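Local coordinates for protein nigritoxine (Vibrio nigripulchritudo, PDB 5M41) that acts as a bacterial toxin against crustaceans and insects, at residues I307-I318 and S373-K381. Residues are numbered along the deposited sequence; the frame is centred on the assembly and turned at random.
Sequences IQGAAGLTADAI and SRDLIEGFK
With CG anti to its own carbonyl carbon (chi1 -83°), Phe-380 lays its ring over Ala-311, whose CB lies 3.8 Å from the ring centroid and 22° off the ring normal, a CH-pi contact over one face. Ala-310 meets the same ring obliquely, CB to CZ at 3.8 Å; Phe-380 as a whole is a knob among Ile-307, Ala-310, Ala-311 and Thr-314. Ile-377, a knob among Ala-311, Thr-314, Ala-315 and Ile-318, has CG1 beside its backbone N, and CD1 bends back from the extended chain to reach Thr-314 CG2, 3.7 Å away, the two side chains running past one another in opposite directions. Ile-318 and Ile-377 reach toward each other tip to tip, Ile-318 CD1 lying 3.4 Å from Ile-377 CG1, tighter than ordinary van der Waals contact. Thr-314 is in turn a knob among Ser-373, Leu-376, Ile-377 and Phe-380; its OG1 donates back to Ala-310 O (3.0 Å), from the carbonyl face opposite Thr-314 N, and this bond satisfies the buried hydroxyl. Reciprocal knobs-into-holes packing thus joins two roughly antiparallel helix segments, axes 9.6 Å apart at closest approach and 144° between directions. Ser-373 OG hydrogen-bonds to Asp-324 O, while Leu-331 of strand 328-336 touches Thr-314, Leu-376 and Phe-380, and Ile-389 of helix 386-396 packs against Ile-307 and Phe-380.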
# COMPACT_ATOMS: atom_id res chain seq x y z
N ILE A 307 3.47 1.13 14.20
CA ILE A 307 4.52 0.09 14.19
C ILE A 307 4.19 -1.02 15.19
O ILE A 307 4.18 -2.19 14.85
CB ILE A 307 5.90 0.70 14.54
CG1 ILE A 307 6.36 1.62 13.41
CG2 ILE A 307 6.92 -0.40 14.83
CD1 ILE A 307 7.47 2.59 13.78
N GLN A 308 3.92 -0.63 16.43
CA GLN A 308 3.65 -1.61 17.49
C GLN A 308 2.36 -2.40 17.20
O GLN A 308 2.35 -3.64 17.27
CB GLN A 308 3.62 -0.92 18.87
CG GLN A 308 3.27 -1.85 20.03
CD GLN A 308 4.19 -3.07 20.11
OE1 GLN A 308 5.40 -2.95 20.35
NE2 GLN A 308 3.61 -4.26 19.92
N GLY A 309 1.30 -1.68 16.86
CA GLY A 309 0.06 -2.33 16.42
C GLY A 309 0.27 -3.35 15.32
O GLY A 309 -0.28 -4.46 15.38
N ALA A 310 1.05 -3.00 14.30
CA ALA A 310 1.30 -3.89 13.16
C ALA A 310 2.16 -5.11 13.54
O ALA A 310 1.90 -6.23 13.09
CB ALA A 310 1.93 -3.12 11.99
N ALA A 311 3.18 -4.88 14.35
CA ALA A 311 4.02 -6.00 14.82
C ALA A 311 3.18 -6.90 15.71
O ALA A 311 3.28 -8.14 15.63
CB ALA A 311 5.23 -5.49 15.58
N GLY A 312 2.34 -6.26 16.53
CA GLY A 312 1.39 -6.97 17.41
C GLY A 312 0.43 -7.85 16.62
O GLY A 312 0.21 -9.01 16.97
N LEU A 313 -0.12 -7.29 15.55
CA LEU A 313 -1.05 -8.05 14.70
C LEU A 313 -0.37 -9.27 14.09
O LEU A 313 -0.96 -10.36 14.03
CB LEU A 313 -1.61 -7.16 13.60
CG LEU A 313 -2.70 -7.71 12.67
CD1 LEU A 313 -4.04 -7.81 13.40
CD2 LEU A 313 -2.82 -6.81 11.46
N THR A 314 0.86 -9.10 13.62
CA THR A 314 1.59 -10.23 13.02
C THR A 314 1.90 -11.31 14.06
O THR A 314 1.78 -12.52 13.78
CB THR A 314 2.88 -9.77 12.31
OG1 THR A 314 2.60 -8.63 11.48
CG2 THR A 314 3.43 -10.87 11.44
N ALA A 315 2.31 -10.88 15.26
CA ALA A 315 2.65 -11.80 16.35
C ALA A 315 1.42 -12.63 16.73
O ALA A 315 1.51 -13.84 16.85
CB ALA A 315 3.21 -11.05 17.55
N ASP A 316 0.26 -11.98 16.86
CA ASP A 316 -0.96 -12.70 17.26
C ASP A 316 -1.36 -13.75 16.23
O ASP A 316 -1.81 -14.83 16.61
CB ASP A 316 -2.13 -11.76 17.53
CG ASP A 316 -1.86 -10.78 18.65
OD1 ASP A 316 -0.88 -10.97 19.41
OD2 ASP A 316 -2.63 -9.81 18.77
N ALA A 317 -1.18 -13.45 14.95
CA ALA A 317 -1.57 -14.39 13.89
C ALA A 317 -0.72 -15.66 13.92
O ALA A 317 -1.23 -16.76 13.67
CB ALA A 317 -1.53 -13.72 12.53
N ILE A 318 0.56 -15.50 14.23
CA ILE A 318 1.48 -16.64 14.34
C ILE A 318 1.15 -17.54 15.55
O ILE A 318 1.22 -18.77 15.45
CB ILE A 318 2.95 -16.18 14.40
CG1 ILE A 318 3.37 -15.63 13.03
CG2 ILE A 318 3.87 -17.31 14.85
CD1 ILE A 318 4.68 -14.89 13.02
N SER A 373 5.77 -14.83 7.40
CA SER A 373 5.37 -14.23 8.68
C SER A 373 6.55 -14.11 9.65
O SER A 373 6.71 -13.07 10.31
CB SER A 373 4.19 -14.95 9.32
OG SER A 373 4.44 -16.31 9.47
N ARG A 374 7.41 -15.12 9.69
CA ARG A 374 8.59 -15.06 10.52
C ARG A 374 9.52 -13.90 10.12
O ARG A 374 10.09 -13.26 10.99
CB ARG A 374 9.36 -16.38 10.52
CG ARG A 374 10.69 -16.28 11.24
CD ARG A 374 11.58 -17.50 11.01
NE ARG A 374 12.05 -17.62 9.62
CZ ARG A 374 12.45 -18.78 9.09
NH1 ARG A 374 12.42 -19.87 9.83
NH2 ARG A 374 12.86 -18.85 7.84
N ASP A 375 9.68 -13.66 8.81
CA ASP A 375 10.48 -12.53 8.32
C ASP A 375 9.93 -11.20 8.81
O ASP A 375 10.69 -10.30 9.14
CB ASP A 375 10.52 -12.48 6.79
CG ASP A 375 11.16 -13.72 6.16
OD1 ASP A 375 12.04 -14.33 6.79
OD2 ASP A 375 10.79 -14.05 5.01
N LEU A 376 8.60 -11.07 8.82
CA LEU A 376 8.00 -9.84 9.30
C LEU A 376 8.25 -9.62 10.81
O LEU A 376 8.57 -8.50 11.22
CB LEU A 376 6.51 -9.77 8.94
CG LEU A 376 6.28 -9.10 7.57
CD1 LEU A 376 7.11 -9.71 6.44
CD2 LEU A 376 4.82 -9.00 7.20
N ILE A 377 8.13 -10.68 11.62
CA ILE A 377 8.41 -10.56 13.07
C ILE A 377 9.87 -10.13 13.24
O ILE A 377 10.16 -9.15 13.93
CB ILE A 377 8.17 -11.90 13.82
CG1 ILE A 377 6.68 -12.27 13.83
CG2 ILE A 377 8.70 -11.84 15.26
CD1 ILE A 377 5.75 -11.19 14.33
N GLU A 378 10.78 -10.83 12.57
CA GLU A 378 12.21 -10.52 12.70
C GLU A 378 12.48 -9.10 12.21
O GLU A 378 13.23 -8.37 12.84
CB GLU A 378 13.07 -11.54 11.96
CG GLU A 378 13.10 -12.89 12.68
CD GLU A 378 13.82 -14.00 11.92
OE1 GLU A 378 14.52 -13.71 10.91
OE2 GLU A 378 13.71 -15.18 12.33
N GLY A 379 11.85 -8.70 11.11
CA GLY A 379 12.02 -7.34 10.58
C GLY A 379 11.54 -6.27 11.57
O GLY A 379 12.15 -5.20 11.69
N PHE A 380 10.44 -6.53 12.26
CA PHE A 380 9.97 -5.60 13.29
C PHE A 380 10.92 -5.52 14.47
O PHE A 380 11.23 -4.43 14.93
CB PHE A 380 8.55 -5.93 13.75
CG PHE A 380 7.48 -5.38 12.85
CD1 PHE A 380 7.30 -4.00 12.72
CD2 PHE A 380 6.64 -6.23 12.16
CE1 PHE A 380 6.30 -3.49 11.89
CE2 PHE A 380 5.65 -5.74 11.34
CZ PHE A 380 5.48 -4.36 11.20
N LYS A 381 11.38 -6.68 14.94
CA LYS A 381 12.42 -6.74 15.98
C LYS A 381 13.65 -5.90 15.64
O LYS A 381 14.25 -5.29 16.52
CB LYS A 381 12.88 -8.19 16.18
CG LYS A 381 12.06 -9.01 17.16
CD LYS A 381 12.73 -10.36 17.40
CE LYS A 381 11.77 -11.31 18.12
NZ LYS A 381 11.96 -12.71 17.66